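Local coordinates for protein YHDH (Escherichia coli, PDB 1O89) that probably catalyses the NADPH-dependent reduction of acrylyl-CoA to propanoyl-CoA as a homodimeric member of the zinc-containing alcohol dehydrogenase family, at residues 50-61 with 84-95; 22-30 with 37-46. All blocks are in the same frame, centred on the assembly; numbering follows the deposited sequence.

In the fold
Two beta pairings made one after the other along the chain build this part of the fold. From the first modelled residue, L22, the chain runs up strand 23-28 and returns along strand 35-40, so interaction 2 closes a short hairpin loop. The chain then enters strand 51-59, passes through helix 62-69 and comes back as strand 85-93, closing the longer loop of interaction 1 within the GroES-like domain. The two loops follow in series, neither nested nor crossed, and the centres of the two contacts lie about 16 Å apart. Their direct link is a salt bridge from E43, in the tail of segment 37-46, to R91 of strand 85-93, which ties the hairpin to the larger mixed sheet.

Interaction 1: residues 50-61 with 84-95; sequences DVTVDVHWSSLN and IDFAGTVRTSED
In the mixed sheet of the GroES-like domain, strands 51-59 and 85-93 pair antiparallel, and at one end of the pair N61, next to the NADP(+)-binding Y62, reaches D85. N61 ND2 donates to D85 OD2 (2.9 Å) from above the carboxylate plane; D85 OD1 accepts from T147. With its hydroxyl turned opposite the backbone N (chi1 -173°), S58 drives OG onto D85 O (2.6 Å). Further along, the F86 side chain packs against the valines of the facing strand, its ring atom CE1 4.0 Å from V53 CG1 and its CB 3.9 Å from V55 CG1.

Two classic beta bulges interrupt the register: H56 and W57 both donate their N-H to A87 O, while R91 N and T92 N both point to T52 O, the second bond weak, and T52 N donates to T92 O. On the face that carries D54 and T89, D54 OD1 is met on its syn side by R91 NE (3.0 Å) in a salt bridge, the guanidinium turned 79° from the carboxylate; R91 NH1 continues to E43, so the arginine spans two acids. The H56 ring shares a hydrogen bond between NE2 and T89 OG1 (3.0 Å) near its plane, while D54 O sits 3.7 Å above the ring's centre.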
loop_
_atom_site.group_PDB
_atom_site.type_symbol
_atom_site.label_atom_id
_atom_site.label_comp_id
_atom_site.label_asym_id
_atom_site.label_seq_id
_atom_site.Cartn_x
_atom_site.Cartn_y
_atom_site.Cartn_z
ATOM N N ASP A 50 34.235 0.161 -9.584
ATOM C CA ASP A 50 35.271 1.104 -9.134
ATOM C C ASP A 50 35.735 0.871 -7.687
ATOM O O ASP A 50 36.572 1.608 -7.183
ATOM C CB ASP A 50 34.834 2.571 -9.339
ATOM C CG ASP A 50 33.418 2.844 -8.873
ATOM O OD1 ASP A 50 32.924 2.128 -7.978
ATOM O OD2 ASP A 50 32.717 3.760 -9.354
ATOM N N VAL A 51 35.205 -0.153 -7.026
ATOM C CA VAL A 51 35.668 -0.530 -5.694
ATOM C C VAL A 51 35.876 -2.032 -5.640
ATOM O O VAL A 51 34.957 -2.808 -5.924
ATOM C CB VAL A 51 34.682 -0.116 -4.576
ATOM C CG1 VAL A 51 35.306 -0.346 -3.201
ATOM C CG2 VAL A 51 34.262 1.340 -4.734
ATOM N N THR A 52 37.095 -2.432 -5.289
ATOM C CA THR A 52 37.409 -3.825 -5.009
ATOM C C THR A 52 37.489 -4.040 -3.496
ATOM O O THR A 52 38.132 -3.266 -2.791
ATOM C CB THR A 52 38.716 -4.220 -5.703
ATOM O OG1 THR A 52 38.585 -3.992 -7.105
ATOM C CG2 THR A 52 38.974 -5.722 -5.607
ATOM N N VAL A 53 36.817 -5.084 -3.016
ATOM C CA VAL A 53 36.749 -5.405 -1.593
ATOM C C VAL A 53 37.375 -6.787 -1.325
ATOM O O VAL A 53 37.083 -7.766 -2.027
ATOM C CB VAL A 53 35.280 -5.412 -1.096
ATOM C CG1 VAL A 53 35.208 -5.692 0.399
ATOM C CG2 VAL A 53 34.587 -4.094 -1.430
ATOM N N ASP A 54 38.277 -6.824 -0.340
ATOM C CA ASP A 54 38.778 -8.060 0.275
ATOM C C ASP A 54 37.714 -8.608 1.216
ATOM O O ASP A 54 37.493 -8.077 2.302
ATOM C CB ASP A 54 40.051 -7.797 1.086
ATOM C CG ASP A 54 41.255 -7.503 0.214
ATOM O OD1 ASP A 54 41.406 -8.144 -0.845
ATOM O OD2 ASP A 54 42.100 -6.640 0.507
ATOM N N VAL A 55 37.036 -9.657 0.780
ATOM C CA VAL A 55 35.921 -10.215 1.520
ATOM C C VAL A 55 36.463 -11.024 2.685
ATOM O O VAL A 55 37.421 -11.805 2.558
ATOM C CB VAL A 55 35.029 -11.069 0.596
ATOM C CG1 VAL A 55 33.834 -11.661 1.349
ATOM C CG2 VAL A 55 34.550 -10.230 -0.560
ATOM N N HIS A 56 35.897 -10.775 3.852
ATOM C CA HIS A 56 36.296 -11.487 5.052
ATOM C C HIS A 56 35.186 -12.457 5.453
ATOM O O HIS A 56 35.467 -13.568 5.885
ATOM C CB HIS A 56 36.565 -10.490 6.175
ATOM C CG HIS A 56 37.735 -9.592 5.925
ATOM N ND1 HIS A 56 38.908 -10.033 5.347
ATOM C CD2 HIS A 56 37.932 -8.283 6.222
ATOM C CE1 HIS A 56 39.772 -9.033 5.286
ATOM N NE2 HIS A 56 39.204 -7.960 5.810
ATOM N N TRP A 57 33.935 -12.008 5.331
ATOM C CA TRP A 57 32.746 -12.814 5.645
ATOM C C TRP A 57 31.682 -12.677 4.568
ATOM O O TRP A 57 31.434 -11.579 4.056
ATOM C CB TRP A 57 32.118 -12.392 6.990
ATOM C CG TRP A 57 32.949 -12.683 8.207
ATOM C CD1 TRP A 57 33.764 -11.807 8.868
ATOM C CD2 TRP A 57 33.047 -13.930 8.920
ATOM N NE1 TRP A 57 34.367 -12.431 9.933
ATOM C CE2 TRP A 57 33.937 -13.729 10.001
ATOM C CE3 TRP A 57 32.461 -15.194 8.765
ATOM C CZ2 TRP A 57 34.277 -14.744 10.906
ATOM C CZ3 TRP A 57 32.792 -16.208 9.675
ATOM C CH2 TRP A 57 33.694 -15.973 10.730
ATOM N N SER A 58 31.047 -13.790 4.236
ATOM C CA SER A 58 29.819 -13.792 3.438
ATOM C C SER A 58 28.828 -14.723 4.164
ATOM O O SER A 58 28.956 -14.925 5.385
ATOM C CB SER A 58 30.119 -14.250 2.006
ATOM O OG SER A 58 28.996 -14.119 1.129
ATOM N N SER A 59 27.879 -15.290 3.417
ATOM C CA SER A 59 26.770 -16.103 3.941
ATOM C C SER A 59 26.239 -17.071 2.897
ATOM O O SER A 59 26.482 -16.915 1.699
ATOM C CB SER A 59 25.528 -15.244 4.273
ATOM O OG SER A 59 25.875 -13.988 4.795
ATOM N N LEU A 60 25.440 -18.017 3.377
ATOM C CA LEU A 60 24.581 -18.815 2.531
ATOM C C LEU A 60 23.131 -18.460 2.844
ATOM O O LEU A 60 22.477 -19.149 3.622
ATOM C CB LEU A 60 24.815 -20.308 2.772
ATOM C CG LEU A 60 26.079 -20.983 2.237
ATOM C CD1 LEU A 60 25.812 -22.462 2.038
ATOM C CD2 LEU A 60 26.600 -20.359 0.930
ATOM N N ASN A 61 22.624 -17.383 2.238
ATOM C CA ASN A 61 21.161 -17.129 2.237
ATOM C C ASN A 61 20.439 -18.202 1.452
ATOM O O ASN A 61 21.072 -18.990 0.746
ATOM C CB ASN A 61 20.817 -15.765 1.642
ATOM C CG ASN A 61 21.011 -14.638 2.632
ATOM O OD1 ASN A 61 20.153 -14.411 3.485
ATOM N ND2 ASN A 61 22.132 -13.926 2.523
ATOM N N ILE A 84 24.827 -13.150 -2.030
ATOM C CA ILE A 84 24.166 -11.855 -2.146
ATOM C C ILE A 84 24.609 -10.865 -1.091
ATOM O O ILE A 84 24.384 -9.672 -1.252
ATOM C CB ILE A 84 22.610 -11.978 -2.148
ATOM C CG1 ILE A 84 22.073 -12.547 -0.824
ATOM C CG2 ILE A 84 22.151 -12.823 -3.339
ATOM C CD1 ILE A 84 20.544 -12.624 -0.775
ATOM N N ASP A 85 25.213 -11.355 -0.012
ATOM C CA ASP A 85 25.758 -10.497 1.041
ATOM C C ASP A 85 27.266 -10.700 1.177
ATOM O O ASP A 85 27.751 -11.823 1.068
ATOM C CB ASP A 85 25.189 -10.881 2.406
ATOM C CG ASP A 85 23.691 -10.829 2.477
ATOM O OD1 ASP A 85 23.013 -10.236 1.595
ATOM O OD2 ASP A 85 23.104 -11.378 3.436
ATOM N N PHE A 86 28.008 -9.629 1.409
ATOM C CA PHE A 86 29.370 -9.769 1.905
ATOM C C PHE A 86 29.782 -8.590 2.768
ATOM O O PHE A 86 29.160 -7.545 2.738
ATOM C CB PHE A 86 30.382 -10.011 0.761
ATOM C CG PHE A 86 30.568 -8.843 -0.184
ATOM C CD1 PHE A 86 31.315 -7.742 0.184
ATOM C CD2 PHE A 86 30.030 -8.875 -1.452
ATOM C CE1 PHE A 86 31.497 -6.683 -0.699
ATOM C CE2 PHE A 86 30.221 -7.821 -2.337
ATOM C CZ PHE A 86 30.954 -6.730 -1.955
ATOM N N ALA A 87 30.837 -8.783 3.545
ATOM C CA ALA A 87 31.456 -7.700 4.294
ATOM C C ALA A 87 32.944 -7.941 4.353
ATOM O O ALA A 87 33.387 -9.082 4.430
ATOM C CB ALA A 87 30.877 -7.612 5.705
ATOM N N GLY A 88 33.720 -6.868 4.318
ATOM C CA GLY A 88 35.148 -6.986 4.477
ATOM C C GLY A 88 35.821 -5.639 4.407
ATOM O O GLY A 88 35.280 -4.654 4.888
ATOM N N THR A 89 36.999 -5.621 3.789
ATOM C CA THR A 89 37.910 -4.477 3.744
ATOM C C THR A 89 38.111 -4.013 2.303
ATOM O O THR A 89 38.354 -4.831 1.424
ATOM C CB THR A 89 39.260 -4.923 4.293
ATOM O OG1 THR A 89 39.187 -5.006 5.717
ATOM C CG2 THR A 89 40.320 -3.902 4.031
ATOM N N VAL A 90 38.073 -2.701 2.080
ATOM C CA VAL A 90 38.328 -2.133 0.763
ATOM C C VAL A 90 39.795 -2.352 0.379
ATOM O O VAL A 90 40.697 -1.957 1.103
ATOM C CB VAL A 90 37.991 -0.613 0.726
ATOM C CG1 VAL A 90 38.443 0.021 -0.584
ATOM C CG2 VAL A 90 36.493 -0.388 0.934
ATOM N N ARG A 91 40.017 -3.006 -0.757
ATOM C CA ARG A 91 41.355 -3.212 -1.312
ATOM C C ARG A 91 41.785 -1.999 -2.136
ATOM O O ARG A 91 42.781 -1.348 -1.815
ATOM C CB ARG A 91 41.383 -4.483 -2.179
ATOM C CG ARG A 91 42.659 -4.657 -3.015
ATOM C CD ARG A 91 42.706 -5.935 -3.839
ATOM N NE ARG A 91 43.105 -7.059 -2.999
ATOM C CZ ARG A 91 44.022 -7.970 -3.305
ATOM N NH1 ARG A 91 44.704 -7.930 -4.448
ATOM N NH2 ARG A 91 44.271 -8.938 -2.430
ATOM N N THR A 92 41.052 -1.716 -3.210
ATOM C CA THR A 92 41.319 -0.538 -4.041
ATOM C C THR A 92 40.033 0.205 -4.315
ATOM O O THR A 92 38.963 -0.388 -4.310
ATOM C CB THR A 92 41.955 -0.933 -5.391
ATOM O OG1 THR A 92 42.786 -2.085 -5.232
ATOM C CG2 THR A 92 42.920 0.131 -5.867
ATOM N N SER A 93 40.149 1.501 -4.585
ATOM C CA SER A 93 38.985 2.331 -4.876
ATOM C C SER A 93 39.316 3.527 -5.769
ATOM O O SER A 93 40.263 4.251 -5.504
ATOM C CB SER A 93 38.363 2.831 -3.570
ATOM O OG SER A 93 37.177 3.568 -3.818
ATOM N N GLU A 94 38.542 3.701 -6.838
ATOM C CA GLU A 94 38.515 4.945 -7.607
ATOM C C GLU A 94 37.352 5.834 -7.150
ATOM O O GLU A 94 37.294 7.001 -7.511
ATOM C CB GLU A 94 38.373 4.665 -9.108
ATOM C CG GLU A 94 39.534 3.906 -9.747
ATOM C CD GLU A 94 39.062 2.802 -10.684
ATOM O OE1 GLU A 94 38.897 3.057 -11.897
ATOM O OE2 GLU A 94 38.843 1.675 -10.197
ATOM N N ASP A 95 36.418 5.269 -6.386
ATOM C CA ASP A 95 35.332 6.042 -5.781
ATOM C C ASP A 95 35.912 6.924 -4.652
ATOM O O ASP A 95 36.465 6.394 -3.688
ATOM C CB ASP A 95 34.260 5.090 -5.227
ATOM C CG ASP A 95 32.953 5.796 -4.897
ATOM O OD1 ASP A 95 32.990 6.884 -4.284
ATOM O OD2 ASP A 95 31.834 5.327 -5.203
HETATM O O HOH W 1 30.249 4.060 -7.928
HETATM O O HOH W 2 24.917 -14.140 0.982
#

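Interaction 2: residues 22-30 with 37-46; sequences LQALLLEQQ and SVQTLDESRL
Strands 23-28 and 37-40 run antiparallel with their axes 126° apart, A24 and Q39 exchanging backbone hydrogen bonds at the centre, L26 and S37 toward the turn, and L22 and L41 just beyond the paired strands. On the face that carries A24, L26 and Q39, apolar groups gather around L41: its CD1 lies 3.7 Å from A24 CB and 4.1 Å from L26 CD1. L22 covers the next part of the contact. Its CG sits between the backbone N and the carbonyl carbon (chi1 63°), which brings CD2 over the chain beyond L41, 4.2 Å from L46 CG.

Q39 brings an amide to this face. NE2 donates to E28 OE1 (3.3 Å), approaching from above the carboxylate plane, and also to the hydroxyl of its strand neighbour S37 OG (3.0 Å). Both acceptors lie near the amide plane, and together they fix its rotation, leaving OE1 beside L26 CD2 at 3.6 Å. A leucine in its place would probably leave E28 OE1 and S37 OG without their shared donor and set the glutamate free to turn.

The two strands form a beta hairpin, and strand 23-28 is also bonded through its backbone to E121, L119 and M80, which anchors the hairpin to the rest of the fold. On its other face, that of L25 and V38, L25 CD1 packs 4.0 Å from V38 CG2, with helices 62-69 and 324-332 touching L25 as well. Beside this pair the Q23 side chain, bent at chi2, crosses V38 at about a right angle, its OE1 3.7 Å from V38 CG1. Past the hairpin, D42 OD1 accepts from S44 N, closing an Asx turn at the short 3-10 segment 43-45, and also takes the hydroxyl of S44.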
loop_
_atom_site.group_PDB
_atom_site.type_symbol
_atom_site.label_atom_id
_atom_site.label_comp_id
_atom_site.label_asym_id
_atom_site.label_seq_id
_atom_site.Cartn_x
_atom_site.Cartn_y
_atom_site.Cartn_z
ATOM N N LEU A 22 42.723 -15.031 -6.806
ATOM C CA LEU A 22 41.656 -15.129 -5.756
ATOM C C LEU A 22 40.870 -16.455 -5.791
ATOM O O LEU A 22 40.490 -16.938 -6.856
ATOM C CB LEU A 22 40.679 -13.951 -5.870
ATOM C CG LEU A 22 39.877 -13.883 -7.177
ATOM C CD1 LEU A 22 38.417 -14.116 -6.916
ATOM C CD2 LEU A 22 40.098 -12.561 -7.902
ATOM N N GLN A 23 40.634 -17.032 -4.616
ATOM C CA GLN A 23 39.790 -18.210 -4.476
ATOM C C GLN A 23 38.325 -17.797 -4.501
ATOM O O GLN A 23 37.948 -16.763 -3.972
ATOM C CB GLN A 23 40.076 -18.942 -3.159
ATOM C CG GLN A 23 41.485 -19.466 -3.017
ATOM C CD GLN A 23 41.656 -20.884 -3.557
ATOM O OE1 GLN A 23 41.309 -21.864 -2.881
ATOM N NE2 GLN A 23 42.204 -20.996 -4.765
ATOM N N ALA A 24 37.495 -18.649 -5.082
ATOM C CA ALA A 24 36.079 -18.353 -5.249
ATOM C C ALA A 24 35.302 -19.633 -5.495
ATOM O O ALA A 24 35.785 -20.526 -6.196
ATOM C CB ALA A 24 35.896 -17.419 -6.414
ATOM N N LEU A 25 34.113 -19.733 -4.907
ATOM C CA LEU A 25 33.157 -20.751 -5.312
ATOM C C LEU A 25 32.488 -20.266 -6.599
ATOM O O LEU A 25 31.787 -19.265 -6.589
ATOM C CB LEU A 25 32.113 -21.011 -4.228
ATOM C CG LEU A 25 31.182 -22.203 -4.527
ATOM C CD1 LEU A 25 31.850 -23.506 -4.160
ATOM C CD2 LEU A 25 29.848 -22.064 -3.804
ATOM N N LEU A 26 32.744 -20.981 -7.692
ATOM C CA LEU A 26 32.226 -20.661 -9.018
ATOM C C LEU A 26 31.137 -21.658 -9.437
ATOM O O LEU A 26 31.321 -22.869 -9.366
ATOM C CB LEU A 26 33.370 -20.670 -10.047
ATOM C CG LEU A 26 33.131 -19.974 -11.398
ATOM C CD1 LEU A 26 33.066 -18.471 -11.223
ATOM C CD2 LEU A 26 34.215 -20.334 -12.423
ATOM N N LEU A 27 29.998 -21.121 -9.862
ATOM C CA LEU A 27 28.908 -21.920 -10.393
ATOM C C LEU A 27 28.997 -21.903 -11.908
ATOM O O LEU A 27 29.120 -20.846 -12.508
ATOM C CB LEU A 27 27.559 -21.358 -9.940
ATOM C CG LEU A 27 27.353 -21.235 -8.427
ATOM C CD1 LEU A 27 25.889 -20.906 -8.093
ATOM C CD2 LEU A 27 27.811 -22.501 -7.710
ATOM N N GLU A 28 28.960 -23.083 -12.511
ATOM C CA GLU A 28 28.994 -23.235 -13.965
ATOM C C GLU A 28 27.855 -24.152 -14.387
ATOM O O GLU A 28 27.499 -25.068 -13.647
ATOM C CB GLU A 28 30.328 -23.848 -14.394
ATOM C CG GLU A 28 31.517 -22.918 -14.231
ATOM C CD GLU A 28 32.853 -23.608 -14.453
ATOM O OE1 GLU A 28 33.256 -24.451 -13.616
ATOM O OE2 GLU A 28 33.507 -23.301 -15.466
ATOM N N GLN A 29 27.275 -23.912 -15.559
ATOM C CA GLN A 29 26.269 -24.819 -16.103
ATOM C C GLN A 29 26.954 -25.727 -17.116
ATOM O O GLN A 29 27.238 -25.296 -18.239
ATOM C CB GLN A 29 25.113 -24.052 -16.764
ATOM C CG GLN A 29 23.866 -23.918 -15.887
ATOM C CD GLN A 29 22.612 -23.511 -16.660
ATOM O OE1 GLN A 29 21.618 -23.090 -16.058
ATOM N NE2 GLN A 29 22.652 -23.634 -17.977
ATOM N N GLN A 30 27.227 -26.971 -16.710
ATOM C CA GLN A 30 27.908 -27.954 -17.563
ATOM C C GLN A 30 27.052 -29.205 -17.752
ATOM O O GLN A 30 26.584 -29.807 -16.772
ATOM C CB GLN A 30 29.265 -28.325 -16.961
ATOM N N SER A 37 32.179 -25.530 -7.625
ATOM C CA SER A 37 33.530 -25.914 -7.217
ATOM C C SER A 37 34.379 -24.696 -6.853
ATOM O O SER A 37 34.173 -23.606 -7.381
ATOM C CB SER A 37 34.212 -26.705 -8.333
ATOM O OG SER A 37 34.591 -25.862 -9.404
ATOM N N VAL A 38 35.340 -24.891 -5.959
ATOM C CA VAL A 38 36.251 -23.819 -5.575
ATOM C C VAL A 38 37.376 -23.737 -6.610
ATOM O O VAL A 38 37.977 -24.742 -6.973
ATOM C CB VAL A 38 36.801 -24.022 -4.137
ATOM C CG1 VAL A 38 37.942 -23.041 -3.827
ATOM C CG2 VAL A 38 35.675 -23.854 -3.135
ATOM N N GLN A 39 37.646 -22.528 -7.077
ATOM C CA GLN A 39 38.594 -22.297 -8.160
ATOM C C GLN A 39 39.453 -21.070 -7.887
ATOM O O GLN A 39 39.065 -20.171 -7.137
ATOM C CB GLN A 39 37.842 -22.120 -9.479
ATOM C CG GLN A 39 37.680 -23.402 -10.262
ATOM C CD GLN A 39 36.739 -23.248 -11.443
ATOM O OE1 GLN A 39 37.076 -22.593 -12.439
ATOM N NE2 GLN A 39 35.558 -23.851 -11.340
ATOM N N THR A 40 40.629 -21.050 -8.504
ATOM C CA THR A 40 41.524 -19.900 -8.459
ATOM C C THR A 40 41.250 -19.080 -9.709
ATOM O O THR A 40 41.275 -19.604 -10.817
ATOM C CB THR A 40 42.989 -20.378 -8.395
ATOM O OG1 THR A 40 43.338 -20.651 -7.035
ATOM C CG2 THR A 40 43.968 -19.279 -8.815
ATOM N N LEU A 41 40.969 -17.795 -9.527
ATOM C CA LEU A 41 40.548 -16.926 -10.620
ATOM C C LEU A 41 41.450 -15.706 -10.694
ATOM O O LEU A 41 41.782 -15.113 -9.669
ATOM C CB LEU A 41 39.103 -16.474 -10.401
ATOM C CG LEU A 41 38.036 -17.569 -10.402
ATOM C CD1 LEU A 41 36.693 -16.975 -10.044
ATOM C CD2 LEU A 41 37.975 -18.253 -11.747
ATOM N N ASP A 42 41.821 -15.319 -11.910
ATOM C CA ASP A 42 42.656 -14.145 -12.109
ATOM C C ASP A 42 41.867 -12.871 -11.793
ATOM O O ASP A 42 40.675 -12.766 -12.105
ATOM C CB ASP A 42 43.184 -14.113 -13.547
ATOM C CG ASP A 42 44.390 -13.207 -13.708
ATOM O OD1 ASP A 42 44.200 -11.972 -13.747
ATOM O OD2 ASP A 42 45.562 -13.631 -13.807
ATOM N N GLU A 43 42.538 -11.915 -11.160
ATOM C CA GLU A 43 41.949 -10.611 -10.839
ATOM C C GLU A 43 41.298 -9.912 -12.042
ATOM O O GLU A 43 40.341 -9.156 -11.881
ATOM C CB GLU A 43 43.015 -9.671 -10.254
ATOM C CG GLU A 43 42.803 -9.320 -8.791
ATOM C CD GLU A 43 44.089 -8.887 -8.116
ATOM O OE1 GLU A 43 44.784 -7.998 -8.666
ATOM O OE2 GLU A 43 44.409 -9.443 -7.040
ATOM N N SER A 44 41.836 -10.149 -13.235
ATOM C CA SER A 44 41.329 -9.518 -14.446
ATOM C C SER A 44 39.915 -9.966 -14.826
ATOM O O SER A 44 39.237 -9.284 -15.585
ATOM C CB SER A 44 42.295 -9.756 -15.615
ATOM O OG SER A 44 42.439 -11.133 -15.906
ATOM N N ARG A 45 39.474 -11.102 -14.294
ATOM C CA ARG A 45 38.179 -11.672 -14.647
ATOM C C ARG A 45 37.035 -11.078 -13.827
ATOM O O ARG A 45 35.875 -11.284 -14.162
ATOM C CB ARG A 45 38.208 -13.202 -14.508
ATOM C CG ARG A 45 38.835 -13.919 -15.723
ATOM C CD ARG A 45 38.683 -15.446 -15.705
ATOM N NE ARG A 45 37.305 -15.887 -15.959
ATOM C CZ ARG A 45 36.796 -17.072 -15.603
ATOM N NH1 ARG A 45 37.535 -17.976 -14.963
ATOM N NH2 ARG A 45 35.530 -17.360 -15.884
ATOM N N LEU A 46 37.364 -10.345 -12.760
ATOM C CA LEU A 46 36.360 -9.694 -11.927
ATOM C C LEU A 46 35.506 -8.761 -12.778
ATOM O O LEU A 46 36.011 -8.195 -13.734
ATOM C CB LEU A 46 37.024 -8.906 -10.794
ATOM C CG LEU A 46 37.594 -9.729 -9.628
ATOM C CD1 LEU A 46 38.292 -8.812 -8.634
ATOM C CD2 LEU A 46 36.535 -10.555 -8.923
#